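Local coordinates for OxyA protein (Actinoplanes teichomyceticus, PDB 5HH3), which is a haem-dependent cytochrome P450 that probably catalyses a phenolic coupling, closing a ring in the peptide precursor during biosynthesis of a glycopeptide antibiotic, at residues E123-V126 with Q127-D131; F146-S149 with V150-A154; G239-Q242 with V243-L247. One frame throughout, in Å; residues are numbered along the deposited sequence.

Contact 1. Residues E123-V126 with Q127-D131; sequences ERVV and QDSLD
Val126 and Leu130, one helical turn apart, lie side by side and point the same way, so that the CG1 branch of the valine meets the CD1 methyl of the leucine at 3.7 Å. In Val126 the CG1 branch stands anti to the backbone N (chi1 -171°), which leaves it beside the carbonyl carbon and on the side of the next turn, where Leu130 begins. Beneath this pair, Leu130 N donates to Val126 O at 3.0 Å. The leucine CG also leans over that same oxygen, so a buried apolar strip covers a backbone acceptor that is already used.

A second face of the helix is polar but still buried at Ser129. Its OG lies beside its own backbone N (chi1 -65°) and turns back to 3.1 Å from Val125 O, the oxygen that accepts the backbone bond from Ser129 N at 3.0 Å. The hydroxyl is hydrogen-bonded to Ser149 of the next helix, and a serine is small enough to sit between the two helices.

The exposed side carries charge. Asp128 N donates to Arg124 O at 2.9 Å, whereas the charged ends of Arg124 and Asp128 remain apart, with 6.5 Å between Arg124 NE and Asp128 OD2. Gln127, bent at its second torsion, lays CG against Glu123 O at 3.4 Å, and its OE1 accepts a hydrogen bond from Arg368.

All of this belongs to helix 112-136 of the P450 fold, at some distance from the haem. Val126 packs on Thr360, Ala361 and Ala364 of helix 351-368, at whose end Arg368 also pairs with Asp131, while Val125 and Ser129 face Thr153, Asp157 and Val150 of helix 142-159.

Contact 2. Residues F146-S149 with V150-A154; sequences FGWS and VATTA
Thr152 folds its hydroxyl back onto the preceding turn: OG1 donates to Trp148 O at 2.9 Å, and Thr152 N reaches the same oxygen at 2.9 Å from the opposite face of the carbonyl plane. Two donors from one residue thus grip one acceptor. The torsion responsible (chi1 -56°) sets OG1 beside the threonine's own N and also brings it to the edge of the indole, in the ring plane, 3.6 Å from Trp148 CE3. Two residues earlier, the CG2 branch of Val150 rests on Phe146 O at 3.3 Å.

These residues form the middle of helix 142-159 in the P450 fold, which widens into a pi-type turn at 146-148. The next amide bond, Thr153 N to Ser149 O, is weak at 3.4 Å, and a water reinforces this place by donating to Ser149 O and to Ser149 OG while also hydrogen-bonding Thr153 OG1.

Farther out, Ser149 OG is tied to Ser129 of helix 112-136. The small side chain of Ala151 lets the helix come close to Val243 of helix 225-256, where Trp148 covers Asp241 and Ala244. Phe146 packs its ring on Ala361 and Leu365 of helix 351-368.

Contact 3. Residues G239-Q242 with V243-L247; sequences GADQ and VARFL. With HEM (protoporphyrin IX containing Fe), chain G; ACT (acetate ion), chain O.
Asp241 and Arg245 are joined across one turn of helix 225-256, which by its position over the haem corresponds to the long central helix that crosses the distal haem face in cytochromes P450. Their salt bridge is the main ionic contact: Arg245 NE donates to Asp241 OD2 at 2.8 Å with an N-H...O angle of 164°. The oxygen lies in the guanidinium plane, but the nitrogen approaches from above the carboxylate, and the two planes are 40° apart. Asp241 reaches forward to the next turn, its CG anti to the backbone N (chi1 -173°), while Arg245 bends at its third torsion. The long arginine serves several acceptors at once: NH2 donates to an acetate oxygen, OXT, at 3.1 Å, and NH1 is held by the carbonyls of Thr284 and Phe388. The acetate probably comes from the crystallisation liquor. So many partners fix the rotation of a buried cation.

Regular backbone bonds accompany these, from Val243 N to Gly239 O through to Phe246 N to Gln242 O.

Van der Waals contacts bring Gly239 and Val243 against the porphyrin edge. Gly239, with no side chain, lets the backbone lie close, its O 3.6 Å from the vinyl carbon CAB. Val243 sets CG2 at 3.7 Å from that same CAB. Phe246 stacks on Phe358 of helix 351-368, while Ala240 and Ala244 are small enough to let Thr155 and Trp148 of helix 142-159 pack on them.

Polar contacts with the metal site centre on Gln242, whose amide lies over one pyrrole and is also anchored by Asp285. Cys348 is the axial residue of the iron. Bent at its second torsion, Gln242 places NE2 3.5 Å from haem C4C and donates at 3.0 Å to the water whose oxygen sits 2.1 Å from the haem iron.

The three contacts lie on three neighbouring helices that step outward from the haem, contact 3 innermost, contact 2 next and contact 1 farthest. Centres of contacts 2 and 3 are 8 Å apart, and they interlock closely: Ala151 CB comes within 3.2 Å of Ala240 O, and Trp148 CE2 within 3.4 Å of Ala244 CB. Contacts 1 and 2, with centres 10 Å apart, are joined by a probable hydrogen bond of 2.7 Å between Ser129 OG and Ser149 OG. Contacts 1 and 3 do not touch, their nearest atoms being about 7 Å apart. Contact 3 alone reaches the iron-bound water; Ala151 of contact 2 stays about 8 Å from the haem.

Contact 1. Residues E123-V126 with Q127-D131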
# COMPACT_ATOMS: atom_id res chain seq x y z
N GLU B 123 -14.95 -36.36 1.74
CA GLU B 123 -15.96 -36.91 0.83
C GLU B 123 -17.38 -36.58 1.31
O GLU B 123 -18.21 -36.14 0.52
CB GLU B 123 -15.82 -38.43 0.67
CG GLU B 123 -14.60 -38.88 -0.12
CD GLU B 123 -14.49 -40.40 -0.24
OE1 GLU B 123 -14.98 -41.16 0.64
OE2 GLU B 123 -13.90 -40.85 -1.25
N ARG B 124 -17.63 -36.79 2.60
CA ARG B 124 -18.93 -36.44 3.19
C ARG B 124 -19.26 -34.95 3.09
O ARG B 124 -20.41 -34.59 2.83
CB ARG B 124 -19.02 -36.88 4.65
CG ARG B 124 -19.19 -38.38 4.83
CD ARG B 124 -19.55 -38.75 6.27
NE ARG B 124 -18.40 -38.57 7.16
CZ ARG B 124 -17.40 -39.45 7.35
NH1 ARG B 124 -17.39 -40.64 6.73
NH2 ARG B 124 -16.41 -39.14 8.18
N VAL B 125 -18.27 -34.08 3.32
CA VAL B 125 -18.51 -32.64 3.23
C VAL B 125 -18.92 -32.28 1.80
O VAL B 125 -19.87 -31.51 1.62
CB VAL B 125 -17.29 -31.81 3.67
CG1 VAL B 125 -17.47 -30.34 3.30
CG2 VAL B 125 -17.08 -31.96 5.17
N VAL B 126 -18.22 -32.82 0.82
CA VAL B 126 -18.56 -32.58 -0.57
C VAL B 126 -19.99 -33.07 -0.90
O VAL B 126 -20.78 -32.32 -1.49
CB VAL B 126 -17.62 -33.29 -1.55
CG1 VAL B 126 -17.92 -32.78 -2.94
CG2 VAL B 126 -16.16 -33.06 -1.20
N GLN B 127 -20.32 -34.30 -0.51
CA GLN B 127 -21.67 -34.84 -0.77
C GLN B 127 -22.77 -34.00 -0.11
O GLN B 127 -23.79 -33.75 -0.73
CB GLN B 127 -21.79 -36.31 -0.35
CG GLN B 127 -20.93 -37.26 -1.18
CD GLN B 127 -21.27 -37.23 -2.66
OE1 GLN B 127 -22.43 -37.31 -3.04
NE2 GLN B 127 -20.25 -37.12 -3.50
N ASP B 128 -22.53 -33.54 1.12
CA ASP B 128 -23.50 -32.67 1.83
C ASP B 128 -23.68 -31.33 1.10
O ASP B 128 -24.80 -30.88 0.89
CB ASP B 128 -23.08 -32.42 3.29
CG ASP B 128 -23.18 -33.66 4.17
OD1 ASP B 128 -24.06 -34.52 3.94
OD2 ASP B 128 -22.37 -33.79 5.12
N SER B 129 -22.58 -30.70 0.70
CA SER B 129 -22.66 -29.44 -0.04
C SER B 129 -23.44 -29.62 -1.36
O SER B 129 -24.25 -28.76 -1.71
CB SER B 129 -21.25 -28.88 -0.31
OG SER B 129 -20.62 -28.53 0.93
N LEU B 130 -23.20 -30.72 -2.06
CA LEU B 130 -23.90 -31.01 -3.33
C LEU B 130 -25.38 -31.34 -3.12
O LEU B 130 -26.22 -30.93 -3.93
CB LEU B 130 -23.19 -32.12 -4.12
CG LEU B 130 -21.77 -31.79 -4.60
CD1 LEU B 130 -21.01 -33.04 -5.01
CD2 LEU B 130 -21.79 -30.81 -5.74
N ASP B 131 -25.71 -32.04 -2.04
CA ASP B 131 -27.12 -32.27 -1.66
C ASP B 131 -27.83 -30.94 -1.41
O ASP B 131 -28.95 -30.76 -1.87
CB ASP B 131 -27.25 -33.17 -0.41
CG ASP B 131 -26.85 -34.63 -0.67
OD1 ASP B 131 -26.62 -34.98 -1.84
OD2 ASP B 131 -26.76 -35.42 0.30

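Contact 2. Residues F146-S149 with V150-A154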
# COMPACT_ATOMS: atom_id res chain seq x y z
N PHE B 146 -20.83 -23.81 -3.25
CA PHE B 146 -19.86 -24.87 -3.48
C PHE B 146 -18.51 -24.44 -2.90
O PHE B 146 -17.98 -25.11 -2.01
CB PHE B 146 -19.79 -25.20 -4.97
CG PHE B 146 -18.80 -26.27 -5.33
CD1 PHE B 146 -19.01 -27.59 -4.95
CD2 PHE B 146 -17.68 -25.97 -6.11
CE1 PHE B 146 -18.12 -28.59 -5.30
CE2 PHE B 146 -16.78 -26.97 -6.46
CZ PHE B 146 -17.00 -28.28 -6.05
N GLY B 147 -17.97 -23.32 -3.37
CA GLY B 147 -16.66 -22.89 -2.90
C GLY B 147 -16.58 -22.71 -1.40
O GLY B 147 -15.80 -23.39 -0.72
N TRP B 148 -17.41 -21.81 -0.87
CA TRP B 148 -17.35 -21.48 0.55
C TRP B 148 -17.92 -22.55 1.48
O TRP B 148 -17.37 -22.80 2.56
CB TRP B 148 -17.97 -20.11 0.81
CG TRP B 148 -16.96 -19.08 0.49
CD1 TRP B 148 -16.85 -18.33 -0.66
CD2 TRP B 148 -15.81 -18.77 1.28
NE1 TRP B 148 -15.74 -17.54 -0.60
CE2 TRP B 148 -15.08 -17.79 0.57
CE3 TRP B 148 -15.35 -19.21 2.53
CZ2 TRP B 148 -13.90 -17.22 1.09
CZ3 TRP B 148 -14.18 -18.66 3.04
CH2 TRP B 148 -13.48 -17.66 2.32
N SER B 149 -18.99 -23.21 1.04
CA SER B 149 -19.61 -24.29 1.80
C SER B 149 -18.59 -25.39 2.06
O SER B 149 -18.39 -25.80 3.20
CB SER B 149 -20.81 -24.87 1.04
OG SER B 149 -21.32 -26.01 1.69
N VAL B 150 -17.92 -25.84 1.00
CA VAL B 150 -16.89 -26.87 1.14
C VAL B 150 -15.65 -26.35 1.89
O VAL B 150 -15.18 -27.01 2.80
CB VAL B 150 -16.48 -27.46 -0.23
CG1 VAL B 150 -15.29 -28.40 -0.08
CG2 VAL B 150 -17.68 -28.19 -0.84
N ALA B 151 -15.16 -25.16 1.53
CA ALA B 151 -13.93 -24.63 2.16
C ALA B 151 -14.04 -24.43 3.68
O ALA B 151 -13.17 -24.86 4.43
CB ALA B 151 -13.47 -23.35 1.49
N THR B 152 -15.13 -23.80 4.12
CA THR B 152 -15.33 -23.52 5.54
C THR B 152 -15.44 -24.80 6.37
O THR B 152 -14.80 -24.92 7.40
CB THR B 152 -16.59 -22.68 5.78
OG1 THR B 152 -16.50 -21.48 5.03
CG2 THR B 152 -16.73 -22.32 7.25
N THR B 153 -16.28 -25.72 5.91
CA THR B 153 -16.53 -26.97 6.62
C THR B 153 -15.28 -27.85 6.66
O THR B 153 -14.91 -28.30 7.72
CB THR B 153 -17.73 -27.72 6.03
OG1 THR B 153 -18.85 -26.85 6.01
CG2 THR B 153 -18.09 -28.93 6.86
N ALA B 154 -14.63 -28.04 5.52
CA ALA B 154 -13.41 -28.86 5.45
C ALA B 154 -12.28 -28.30 6.33
O ALA B 154 -11.61 -29.06 7.03
CB ALA B 154 -12.94 -29.02 4.01
O HOH W 1 -20.79 -27.16 4.23

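Contact 3. Residues G239-Q242 with V243-L247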
# COMPACT_ATOMS: atom_id res chain seq x y z
N GLY B 239 -6.46 -19.77 4.39
CA GLY B 239 -6.53 -21.13 3.85
C GLY B 239 -7.88 -21.39 3.21
O GLY B 239 -7.97 -21.73 2.03
N ALA B 240 -8.94 -21.17 3.98
CA ALA B 240 -10.31 -21.36 3.50
C ALA B 240 -10.63 -20.50 2.27
O ALA B 240 -11.28 -20.98 1.34
CB ALA B 240 -11.30 -21.05 4.61
N ASP B 241 -10.15 -19.25 2.28
CA ASP B 241 -10.28 -18.33 1.14
C ASP B 241 -9.65 -18.88 -0.13
O ASP B 241 -10.30 -18.87 -1.19
CB ASP B 241 -9.67 -16.95 1.46
CG ASP B 241 -9.93 -15.94 0.36
OD1 ASP B 241 -11.03 -15.37 0.35
OD2 ASP B 241 -9.07 -15.75 -0.51
N GLN B 242 -8.41 -19.36 -0.00
CA GLN B 242 -7.68 -19.99 -1.11
C GLN B 242 -8.47 -21.17 -1.69
O GLN B 242 -8.62 -21.29 -2.91
CB GLN B 242 -6.31 -20.49 -0.66
CG GLN B 242 -5.27 -19.42 -0.35
CD GLN B 242 -4.31 -19.15 -1.50
OE1 GLN B 242 -4.67 -19.21 -2.71
NE2 GLN B 242 -3.09 -18.82 -1.15
N VAL B 243 -9.00 -22.02 -0.81
CA VAL B 243 -9.72 -23.20 -1.23
C VAL B 243 -11.05 -22.83 -1.89
O VAL B 243 -11.38 -23.38 -2.91
CB VAL B 243 -9.94 -24.17 -0.06
CG1 VAL B 243 -10.92 -25.29 -0.43
CG2 VAL B 243 -8.60 -24.74 0.41
N ALA B 244 -11.81 -21.93 -1.27
CA ALA B 244 -13.08 -21.47 -1.84
C ALA B 244 -12.91 -20.84 -3.22
O ALA B 244 -13.68 -21.16 -4.14
CB ALA B 244 -13.77 -20.50 -0.90
N ARG B 245 -11.90 -19.97 -3.38
CA ARG B 245 -11.67 -19.30 -4.66
C ARG B 245 -11.29 -20.28 -5.76
O ARG B 245 -11.76 -20.15 -6.89
CB ARG B 245 -10.62 -18.18 -4.54
CG ARG B 245 -11.18 -16.94 -3.84
CD ARG B 245 -10.20 -15.76 -3.82
NE ARG B 245 -8.90 -16.10 -3.28
CZ ARG B 245 -7.82 -16.47 -3.97
NH1 ARG B 245 -7.81 -16.60 -5.32
NH2 ARG B 245 -6.72 -16.76 -3.29
N PHE B 246 -10.45 -21.26 -5.42
CA PHE B 246 -10.09 -22.32 -6.36
C PHE B 246 -11.29 -23.18 -6.81
O PHE B 246 -11.41 -23.49 -7.98
CB PHE B 246 -9.02 -23.22 -5.76
CG PHE B 246 -8.47 -24.20 -6.73
CD1 PHE B 246 -9.09 -25.44 -6.92
CD2 PHE B 246 -7.34 -23.90 -7.49
CE1 PHE B 246 -8.60 -26.35 -7.83
CE2 PHE B 246 -6.86 -24.79 -8.43
CZ PHE B 246 -7.46 -26.03 -8.57
N LEU B 247 -12.12 -23.61 -5.86
CA LEU B 247 -13.28 -24.44 -6.17
C LEU B 247 -14.29 -23.68 -7.05
O LEU B 247 -14.87 -24.26 -7.95
CB LEU B 247 -13.96 -24.96 -4.90
CG LEU B 247 -13.19 -26.01 -4.09
CD1 LEU B 247 -13.95 -26.33 -2.80
CD2 LEU B 247 -12.94 -27.27 -4.90
CHA HEM G . 2.13 -20.34 1.49
CHB HEM G . -1.27 -22.49 4.20
CHC HEM G . -3.93 -23.27 0.19
CHD HEM G . -0.49 -21.20 -2.48
C1A HEM G . 1.42 -20.83 2.56
C2A HEM G . 1.81 -20.67 3.92
C3A HEM G . 0.86 -21.28 4.68
C4A HEM G . -0.13 -21.81 3.80
CMA HEM G . 0.83 -21.37 6.18
CAA HEM G . 3.06 -19.97 4.41
CBA HEM G . 4.20 -20.97 4.45
CGA HEM G . 5.53 -20.39 4.90
O1A HEM G . 5.80 -19.17 4.81
O2A HEM G . 6.41 -21.16 5.37
C1B HEM G . -2.32 -22.89 3.34
C2B HEM G . -3.52 -23.53 3.78
C3B HEM G . -4.29 -23.76 2.66
C4B HEM G . -3.49 -23.23 1.52
CMB HEM G . -3.89 -23.90 5.21
CAB HEM G . -5.61 -24.43 2.49
CBB HEM G . -6.30 -25.10 3.41
C1C HEM G . -3.25 -22.76 -0.91
C2C HEM G . -3.71 -22.80 -2.24
C3C HEM G . -2.71 -22.20 -3.02
C4C HEM G . -1.66 -21.81 -2.12
CMC HEM G . -5.03 -23.38 -2.72
CAC HEM G . -2.65 -21.97 -4.49
CBC HEM G . -3.54 -22.38 -5.39
C1D HEM G . 0.48 -20.80 -1.56
C2D HEM G . 1.70 -20.09 -2.02
C3D HEM G . 2.43 -19.85 -0.92
C4D HEM G . 1.65 -20.41 0.20
CMD HEM G . 2.10 -19.67 -3.41
CAD HEM G . 3.77 -19.13 -0.90
CBD HEM G . 3.68 -17.60 -0.86
CGD HEM G . 5.08 -16.96 -0.84
O1D HEM G . 5.25 -15.73 -0.77
O2D HEM G . 6.13 -17.62 -0.92
NA HEM G . 0.24 -21.54 2.50
NB HEM G . -2.35 -22.76 2.01
NC HEM G . -2.00 -22.20 -0.86
ND HEM G . 0.51 -21.01 -0.23
FE HEM G . -0.85 -21.85 0.84
C ACT O . -5.49 -15.43 0.44
O ACT O . -5.93 -15.04 1.54
OXT ACT O . -6.20 -16.09 -0.36
CH3 ACT O . -4.08 -15.10 0.06
O HOH W 2 -1.67 -19.96 1.26